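Local coordinates for protein PHO85 cyclin-10 (PDB 4KRD) that acts as the cyclin partner of the kinase PHO85, directing it to phosphorylate and negatively regulate glycogen synthase GSY2, at residues L112-D117 against L122-N127; E38-F43 against D86-I91. All blocks are in the same frame, centred on the assembly; numbering follows the deposited sequence.

Interaction 1 (L112-D117 against L122-N127); sequences LFLTRD and LQLKLN
A two-stranded antiparallel beta hairpin follows directly on helix 99-113 of this cyclin-family domain, and Thr115 and Gln123 form its hydrogen-bonded pair. Thr115 N gives its hydrogen to Gln123 O at 3.0 Å, and Gln123 N returns a bond to Thr115 O. Just past the strands, Lys125 N reaches Phe113 O, the carbonyl of the last helical residue, at 2.7 Å and almost straight (177° at the hydrogen), tying the returning chain to the helix end. The non-hydrogen-bonded pairs, Leu114 with Leu124 and Arg116 with Leu122, share one face of the hairpin, where Leu114 CD2 lies 4.1 Å from Leu122 CG. Helix 189-203 packs on this face through Leu198 and Leu202. Leu122 CD1 sits over the centre of the Arg116 guanidinium, 3.8 Å above its plane; the group is held by a salt bridge to Glu201 and a bond to Asn120 O. On the other face Lys125 lies across Thr115, its CD 3.7 Å from Thr115 CB. A bend at chi3 (47°) turns the lysine's end back along the helix terminus, where NZ bonds Thr111 O. Beyond the strands, Leu126 meets the helix end: its CB is 3.9 Å from Phe113 CD1, while the Leu126 and Leu112 side chains cross at about a right angle, their CD1 methyls 3.5 Å apart. One water bridges the two segments, donating to Leu114 O at 2.7 Å and accepting from Lys125 NZ.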
ATOM      1  N   LEU B 112      -8.500   6.989  16.162  1.00 26.62           N
ATOM      2  CA  LEU B 112      -9.343   6.123  16.977  1.00 28.05           C
ATOM      3  C   LEU B 112     -10.229   6.947  17.933  1.00 32.76           C
ATOM      4  O   LEU B 112     -11.422   6.649  18.126  1.00 29.03           O
ATOM      5  CB  LEU B 112      -8.478   5.133  17.769  1.00 29.48           C
ATOM      6  CG  LEU B 112      -9.171   4.157  18.731  1.00 32.02           C
ATOM      7  CD1 LEU B 112     -10.350   3.422  18.077  1.00 33.57           C
ATOM      8  CD2 LEU B 112      -8.166   3.165  19.355  1.00 35.44           C
ATOM      9  N   PHE B 113      -9.655   7.984  18.533  1.00 28.77           N
ATOM     10  CA  PHE B 113     -10.344   8.648  19.658  1.00 28.07           C
ATOM     11  C   PHE B 113     -11.033   9.969  19.302  1.00 32.16           C
ATOM     12  O   PHE B 113     -11.895  10.436  20.042  1.00 37.17           O
ATOM     13  CB  PHE B 113      -9.385   8.841  20.843  1.00 30.96           C
ATOM     14  CG  PHE B 113      -9.006   7.555  21.521  1.00 34.42           C
ATOM     15  CD1 PHE B 113      -9.901   6.915  22.358  1.00 34.46           C
ATOM     16  CD2 PHE B 113      -7.771   6.967  21.298  1.00 32.22           C
ATOM     17  CE1 PHE B 113      -9.568   5.716  22.968  1.00 35.51           C
ATOM     18  CE2 PHE B 113      -7.439   5.768  21.915  1.00 33.37           C
ATOM     19  CZ  PHE B 113      -8.345   5.145  22.745  1.00 37.49           C
ATOM     20  N   LEU B 114     -10.651  10.566  18.176  1.00 29.78           N
ATOM     21  CA  LEU B 114     -11.138  11.891  17.800  1.00 31.42           C
ATOM     22  C   LEU B 114     -11.790  11.936  16.426  1.00 40.01           C
ATOM     23  O   LEU B 114     -11.329  11.284  15.477  1.00 34.32           O
ATOM     24  CB  LEU B 114      -9.979  12.898  17.792  1.00 29.22           C
ATOM     25  CG  LEU B 114      -9.237  13.157  19.114  1.00 33.93           C
ATOM     26  CD1 LEU B 114      -7.889  13.826  18.848  1.00 36.55           C
ATOM     27  CD2 LEU B 114     -10.092  13.998  20.045  1.00 37.87           C
ATOM     28  N   THR B 115     -12.849  12.731  16.321  1.00 29.48           N
ATOM     29  CA  THR B 115     -13.362  13.153  15.022  1.00 32.12           C
ATOM     30  C   THR B 115     -13.668  14.661  15.076  1.00 37.55           C
ATOM     31  O   THR B 115     -13.316  15.337  16.055  1.00 36.39           O
ATOM     32  CB  THR B 115     -14.627  12.346  14.642  1.00 35.58           C
ATOM     33  OG1 THR B 115     -15.011  12.639  13.294  1.00 33.72           O
ATOM     34  CG2 THR B 115     -15.779  12.683  15.580  1.00 39.20           C
ATOM     35  N   ARG B 116     -14.288  15.192  14.028  1.00 34.99           N
ATOM     36  CA  ARG B 116     -14.810  16.556  14.039  1.00 38.37           C
ATOM     37  C   ARG B 116     -16.266  16.514  13.665  1.00 43.38           C
ATOM     38  O   ARG B 116     -16.663  15.727  12.812  1.00 42.61           O
ATOM     39  CB  ARG B 116     -14.092  17.453  13.044  1.00 37.78           C
ATOM     40  CG  ARG B 116     -12.664  17.757  13.376  1.00 38.05           C
ATOM     41  CD  ARG B 116     -12.111  18.782  12.409  1.00 35.69           C
ATOM     42  NE  ARG B 116     -10.690  18.988  12.633  1.00 33.60           N
ATOM     43  CZ  ARG B 116     -10.210  19.778  13.585  1.00 45.32           C
ATOM     44  NH1 ARG B 116     -11.048  20.431  14.384  1.00 39.72           N
ATOM     45  NH2 ARG B 116      -8.900  19.922  13.733  1.00 46.90           N
ATOM     46  N   ASP B 117     -17.064  17.372  14.291  1.00 46.71           N
ATOM     47  CA  ASP B 117     -18.488  17.429  13.992  1.00 44.32           C
ATOM     48  C   ASP B 117     -18.750  18.290  12.762  1.00 45.76           C
ATOM     49  O   ASP B 117     -17.817  18.659  12.040  1.00 45.67           O
ATOM     50  CB  ASP B 117     -19.284  17.928  15.206  1.00 47.69           C
ATOM     51  CG  ASP B 117     -19.025  19.392  15.530  1.00 47.02           C
ATOM     52  OD1 ASP B 117     -18.436  20.122  14.702  1.00 45.40           O
ATOM     53  OD2 ASP B 117     -19.428  19.823  16.629  1.00 53.34           O
ATOM     54  N   LEU B 122     -13.596  19.624  17.149  1.00 39.37           N
ATOM     55  CA  LEU B 122     -13.042  18.351  17.590  1.00 40.11           C
ATOM     56  C   LEU B 122     -13.987  17.707  18.606  1.00 42.75           C
ATOM     57  O   LEU B 122     -14.552  18.391  19.461  1.00 40.24           O
ATOM     58  CB  LEU B 122     -11.667  18.607  18.210  1.00 41.41           C
ATOM     59  CG  LEU B 122     -10.516  17.624  18.082  1.00 45.70           C
ATOM     60  CD1 LEU B 122     -10.215  17.315  16.613  1.00 36.53           C
ATOM     61  CD2 LEU B 122      -9.290  18.187  18.788  1.00 40.42           C
ATOM     62  N   GLN B 123     -14.175  16.396  18.496  1.00 35.99           N
ATOM     63  CA  GLN B 123     -15.046  15.646  19.403  1.00 35.77           C
ATOM     64  C   GLN B 123     -14.362  14.353  19.822  1.00 43.76           C
ATOM     65  O   GLN B 123     -13.696  13.714  19.005  1.00 36.65           O
ATOM     66  CB  GLN B 123     -16.364  15.280  18.723  1.00 40.97           C
ATOM     67  CG  GLN B 123     -17.247  16.453  18.345  1.00 45.14           C
ATOM     68  CD  GLN B 123     -17.733  17.215  19.555  1.00 51.24           C
ATOM     69  OE1 GLN B 123     -18.178  16.625  20.542  1.00 53.02           O
ATOM     70  NE2 GLN B 123     -17.648  18.534  19.486  1.00 50.54           N
ATOM     71  N   LEU B 124     -14.534  13.963  21.084  1.00 35.51           N
ATOM     72  CA  LEU B 124     -14.066  12.672  21.567  1.00 33.59           C
ATOM     73  C   LEU B 124     -15.058  11.578  21.185  1.00 38.59           C
ATOM     74  O   LEU B 124     -16.251  11.684  21.463  1.00 40.58           O
ATOM     75  CB  LEU B 124     -13.865  12.702  23.092  1.00 41.95           C
ATOM     76  CG  LEU B 124     -13.175  11.470  23.688  1.00 42.08           C
ATOM     77  CD1 LEU B 124     -11.718  11.424  23.263  1.00 36.82           C
ATOM     78  CD2 LEU B 124     -13.287  11.429  25.218  1.00 42.22           C
ATOM     79  N   LYS B 125     -14.549  10.526  20.542  1.00 35.63           N
ATOM     80  CA  LYS B 125     -15.355   9.416  20.057  1.00 38.39           C
ATOM     81  C   LYS B 125     -15.491   8.314  21.086  1.00 34.77           C
ATOM     82  O   LYS B 125     -16.522   7.667  21.166  1.00 44.06           O
ATOM     83  CB  LYS B 125     -14.709   8.802  18.789  1.00 39.32           C
ATOM     84  CG  LYS B 125     -14.994   9.549  17.514  1.00 42.95           C
ATOM     85  CD  LYS B 125     -14.051   9.108  16.376  1.00 40.35           C
ATOM     86  CE  LYS B 125     -13.950   7.602  16.263  1.00 41.14           C
ATOM     87  NZ  LYS B 125     -13.110   7.219  15.091  1.00 38.07           N
ATOM     88  N   LEU B 126     -14.422   8.072  21.834  1.00 41.38           N
ATOM     89  CA  LEU B 126     -14.380   6.973  22.795  1.00 39.10           C
ATOM     90  C   LEU B 126     -13.611   7.393  24.018  1.00 41.45           C
ATOM     91  O   LEU B 126     -12.712   8.235  23.949  1.00 40.74           O
ATOM     92  CB  LEU B 126     -13.644   5.757  22.215  1.00 44.13           C
ATOM     93  CG  LEU B 126     -14.042   5.150  20.879  1.00 50.33           C
ATOM     94  CD1 LEU B 126     -12.893   4.284  20.363  1.00 46.91           C
ATOM     95  CD2 LEU B 126     -15.312   4.336  21.040  1.00 57.66           C
ATOM     96  N   ASN B 127     -13.948   6.776  25.141  1.00 44.04           N
ATOM     97  CA  ASN B 127     -13.220   7.014  26.368  1.00 44.89           C
ATOM     98  C   ASN B 127     -11.944   6.182  26.405  1.00 41.64           C
ATOM     99  O   ASN B 127     -11.970   4.977  26.151  1.00 46.42           O
ATOM    100  CB  ASN B 127     -14.107   6.699  27.575  1.00 49.78           C
ATOM    101  CG  ASN B 127     -15.262   7.688  27.727  1.00 48.32           C
ATOM    102  OD1 ASN B 127     -15.095   8.764  28.292  1.00 55.07           O
ATOM    103  ND2 ASN B 127     -16.433   7.321  27.223  1.00 47.00           N
TER
HETATM  104  O   HOH W   1     -11.712   9.583  13.419  1.00 34.33           O

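Interaction 2 (E38-F43 against D86-I91); sequences EALANF and DFLKRI
Leu88, on helix 84-95, points its CB toward helix 36-54 and meets Phe43 and Leu40 there with the ends of its branches. From CB the chain runs to CG, which lies opposite the carbonyl carbon and beside the backbone N (chi1 -81°), and the two methyls branching from it reach the Phe43 ring. CD1 takes the lesser share, 4.1 Å from Phe43 CD2. CD2 does most of the touching: it sits 3.8 Å from Phe43 CD2 and at the same distance from Phe43 CE2, meeting one bond of the ring obliquely. That same methyl also approaches Leu40 CD2, at 4.3 Å, so it is shared by two residues three positions apart, one helical turn along helix 36-54. Phe43 comes to meet it with CG anti to its backbone N (chi1 -171°), which carries the ring out from its helix toward the leucine. The contact between the two segments is purely apolar and small, burying 164 Å² in all, and the segments come nearest, CA to CA, at Leu40 and Leu88, 7.3 Å apart. On the outward side of helix 84-95, Lys89 NZ forms a salt bridge to Asp86 OD1 at 2.8 Å, one turn earlier. The meeting belongs to the helical core of the cyclin domain: Phe43 also packs on Ala105, Thr106 and Ile109 of helix 99-113 and on Val141 of helix 130-148, Leu88 touches Ile137 of that last helix, and Leu40 rests on Tyr102 of helix 99-113.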
ATOM      1  N   GLU B  38      11.097  14.537  20.193  1.00 48.26           N
ATOM      2  CA  GLU B  38       9.859  15.305  20.108  1.00 52.70           C
ATOM      3  C   GLU B  38       8.691  14.425  19.634  1.00 46.54           C
ATOM      4  O   GLU B  38       7.591  14.484  20.198  1.00 45.10           O
ATOM      5  CB  GLU B  38      10.023  16.536  19.206  1.00 54.72           C
ATOM      6  CG  GLU B  38       8.781  17.420  19.174  1.00 58.54           C
ATOM      7  CD  GLU B  38       8.976  18.696  18.376  1.00 63.63           C
ATOM      8  OE1 GLU B  38       9.890  19.476  18.714  1.00 69.71           O
ATOM      9  OE2 GLU B  38       8.203  18.929  17.422  1.00 65.00           O
ATOM     10  N   ALA B  39       8.937  13.606  18.610  1.00 50.30           N
ATOM     11  CA  ALA B  39       7.955  12.615  18.161  1.00 45.10           C
ATOM     12  C   ALA B  39       7.441  11.794  19.346  1.00 42.72           C
ATOM     13  O   ALA B  39       6.229  11.624  19.527  1.00 41.00           O
ATOM     14  CB  ALA B  39       8.569  11.706  17.112  1.00 43.10           C
ATOM     15  N   LEU B  40       8.373  11.295  20.158  1.00 44.27           N
ATOM     16  CA  LEU B  40       8.039  10.509  21.346  1.00 45.41           C
ATOM     17  C   LEU B  40       7.244  11.306  22.374  1.00 39.49           C
ATOM     18  O   LEU B  40       6.299  10.789  22.975  1.00 41.10           O
ATOM     19  CB  LEU B  40       9.305   9.963  22.006  1.00 48.56           C
ATOM     20  CG  LEU B  40      10.025   8.832  21.284  1.00 45.26           C
ATOM     21  CD1 LEU B  40      11.259   8.435  22.062  1.00 46.67           C
ATOM     22  CD2 LEU B  40       9.075   7.659  21.155  1.00 45.48           C
ATOM     23  N   ALA B  41       7.638  12.558  22.587  1.00 46.48           N
ATOM     24  CA  ALA B  41       6.937  13.438  23.521  1.00 46.19           C
ATOM     25  C   ALA B  41       5.512  13.767  23.057  1.00 44.40           C
ATOM     26  O   ALA B  41       4.579  13.775  23.856  1.00 42.59           O
ATOM     27  CB  ALA B  41       7.739  14.726  23.749  1.00 49.78           C
ATOM     28  N   ASN B  42       5.342  14.044  21.768  1.00 41.12           N
ATOM     29  CA  ASN B  42       4.015  14.345  21.240  1.00 39.22           C
ATOM     30  C   ASN B  42       3.084  13.150  21.375  1.00 35.56           C
ATOM     31  O   ASN B  42       1.893  13.304  21.614  1.00 40.11           O
ATOM     32  CB  ASN B  42       4.099  14.789  19.779  1.00 38.98           C
ATOM     33  CG  ASN B  42       4.857  16.088  19.614  1.00 49.57           C
ATOM     34  OD1 ASN B  42       5.132  16.786  20.594  1.00 46.24           O
ATOM     35  ND2 ASN B  42       5.203  16.421  18.376  1.00 43.98           N
ATOM     36  N   PHE B  43       3.650  11.957  21.219  1.00 38.71           N
ATOM     37  CA  PHE B  43       2.916  10.711  21.337  1.00 38.38           C
ATOM     38  C   PHE B  43       2.397  10.582  22.769  1.00 37.39           C
ATOM     39  O   PHE B  43       1.196  10.436  23.005  1.00 38.64           O
ATOM     40  CB  PHE B  43       3.867   9.560  20.976  1.00 38.68           C
ATOM     41  CG  PHE B  43       3.208   8.209  20.851  1.00 40.15           C
ATOM     42  CD1 PHE B  43       1.847   8.087  20.625  1.00 34.31           C
ATOM     43  CD2 PHE B  43       3.979   7.052  20.925  1.00 41.01           C
ATOM     44  CE1 PHE B  43       1.257   6.837  20.490  1.00 30.31           C
ATOM     45  CE2 PHE B  43       3.401   5.797  20.794  1.00 40.38           C
ATOM     46  CZ  PHE B  43       2.031   5.693  20.588  1.00 37.35           C
ATOM     47  N   ASP B  86       8.764   5.598  30.184  1.00 48.94           N
ATOM     48  CA  ASP B  86       9.886   4.666  30.261  1.00 48.40           C
ATOM     49  C   ASP B  86       9.711   3.495  29.293  1.00 46.77           C
ATOM     50  O   ASP B  86      10.686   2.966  28.764  1.00 46.12           O
ATOM     51  CB  ASP B  86      10.061   4.129  31.688  1.00 52.72           C
ATOM     52  CG  ASP B  86      10.490   5.206  32.680  1.00 60.56           C
ATOM     53  OD1 ASP B  86      11.065   6.229  32.251  1.00 58.51           O
ATOM     54  OD2 ASP B  86      10.251   5.021  33.897  1.00 61.69           O
ATOM     55  N   PHE B  87       8.467   3.080  29.082  1.00 49.02           N
ATOM     56  CA  PHE B  87       8.174   1.992  28.160  1.00 46.75           C
ATOM     57  C   PHE B  87       8.547   2.423  26.748  1.00 43.95           C
ATOM     58  O   PHE B  87       9.147   1.666  25.982  1.00 45.96           O
ATOM     59  CB  PHE B  87       6.697   1.623  28.236  1.00 44.56           C
ATOM     60  CG  PHE B  87       6.328   0.414  27.428  1.00 44.94           C
ATOM     61  CD1 PHE B  87       7.085  -0.747  27.513  1.00 47.96           C
ATOM     62  CD2 PHE B  87       5.203   0.427  26.608  1.00 42.10           C
ATOM     63  CE1 PHE B  87       6.745  -1.879  26.779  1.00 47.47           C
ATOM     64  CE2 PHE B  87       4.848  -0.697  25.872  1.00 43.26           C
ATOM     65  CZ  PHE B  87       5.628  -1.858  25.954  1.00 44.10           C
ATOM     66  N   LEU B  88       8.194   3.658  26.417  1.00 45.50           N
ATOM     67  CA  LEU B  88       8.532   4.227  25.125  1.00 45.56           C
ATOM     68  C   LEU B  88      10.045   4.351  24.946  1.00 51.73           C
ATOM     69  O   LEU B  88      10.555   4.140  23.850  1.00 48.88           O
ATOM     70  CB  LEU B  88       7.835   5.577  24.936  1.00 46.20           C
ATOM     71  CG  LEU B  88       6.372   5.502  24.494  1.00 45.68           C
ATOM     72  CD1 LEU B  88       5.674   6.849  24.652  1.00 41.90           C
ATOM     73  CD2 LEU B  88       6.302   5.003  23.044  1.00 42.47           C
ATOM     74  N   LYS B  89      10.759   4.689  26.020  1.00 47.95           N
ATOM     75  CA  LYS B  89      12.223   4.727  25.986  1.00 45.96           C
ATOM     76  C   LYS B  89      12.776   3.345  25.693  1.00 42.16           C
ATOM     77  O   LYS B  89      13.682   3.188  24.869  1.00 48.74           O
ATOM     78  CB  LYS B  89      12.803   5.202  27.326  1.00 51.52           C
ATOM     79  CG  LYS B  89      12.506   6.645  27.689  1.00 60.51           C
ATOM     80  CD  LYS B  89      12.740   6.908  29.183  1.00 66.87           C
ATOM     81  CE  LYS B  89      12.354   8.338  29.571  1.00 67.82           C
ATOM     82  NZ  LYS B  89      12.152   8.485  31.041  1.00 68.07           N
ATOM     83  N   ARG B  90      12.247   2.342  26.392  1.00 46.12           N
ATOM     84  CA  ARG B  90      12.687   0.968  26.179  1.00 51.59           C
ATOM     85  C   ARG B  90      12.478   0.515  24.728  1.00 50.58           C
ATOM     86  O   ARG B  90      13.358  -0.102  24.136  1.00 50.15           O
ATOM     87  CB  ARG B  90      12.004   0.007  27.159  1.00 50.47           C
ATOM     88  CG  ARG B  90      12.214  -1.465  26.817  1.00 55.15           C
ATOM     89  CD  ARG B  90      11.677  -2.406  27.885  1.00 57.63           C
ATOM     90  NE  ARG B  90      11.676  -3.788  27.410  1.00 59.54           N
ATOM     91  CZ  ARG B  90      12.741  -4.587  27.411  1.00 69.61           C
ATOM     92  NH1 ARG B  90      13.907  -4.148  27.873  1.00 68.15           N
ATOM     93  NH2 ARG B  90      12.641  -5.827  26.946  1.00 59.69           N
ATOM     94  N   ILE B  91      11.313   0.830  24.163  1.00 43.92           N
ATOM     95  CA  ILE B  91      11.003   0.460  22.783  1.00 41.95           C
ATOM     96  C   ILE B  91      11.989   1.112  21.811  1.00 43.12           C
ATOM     97  O   ILE B  91      12.547   0.449  20.932  1.00 45.91           O
ATOM     98  CB  ILE B  91       9.527   0.814  22.417  1.00 37.42           C
ATOM     99  CG1 ILE B  91       8.554   0.015  23.287  1.00 37.80           C
ATOM    100  CG2 ILE B  91       9.235   0.529  20.948  1.00 37.88           C
ATOM    101  CD1 ILE B  91       7.062   0.353  23.072  1.00 33.61           C
TER

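The two contacts lie on opposite sides of the chain's centre, with their own centres 23 Å apart and their nearest atoms about 9 Å apart, so neither touches the other. Along the chain, interaction 2 closes before interaction 1 opens. Helix 99-113 joins them: its earlier turns cover interaction 2, while its last turn runs into the hairpin of interaction 1. Helix 36-54 also spans both: it supplies Leu40 and Phe43 to interaction 2, and Leu50, further along, touches Phe113 and Leu124. Interaction 1 pairs the strands of the hairpin at the end of helix 99-113, and interaction 2 joins two helices within the bundle.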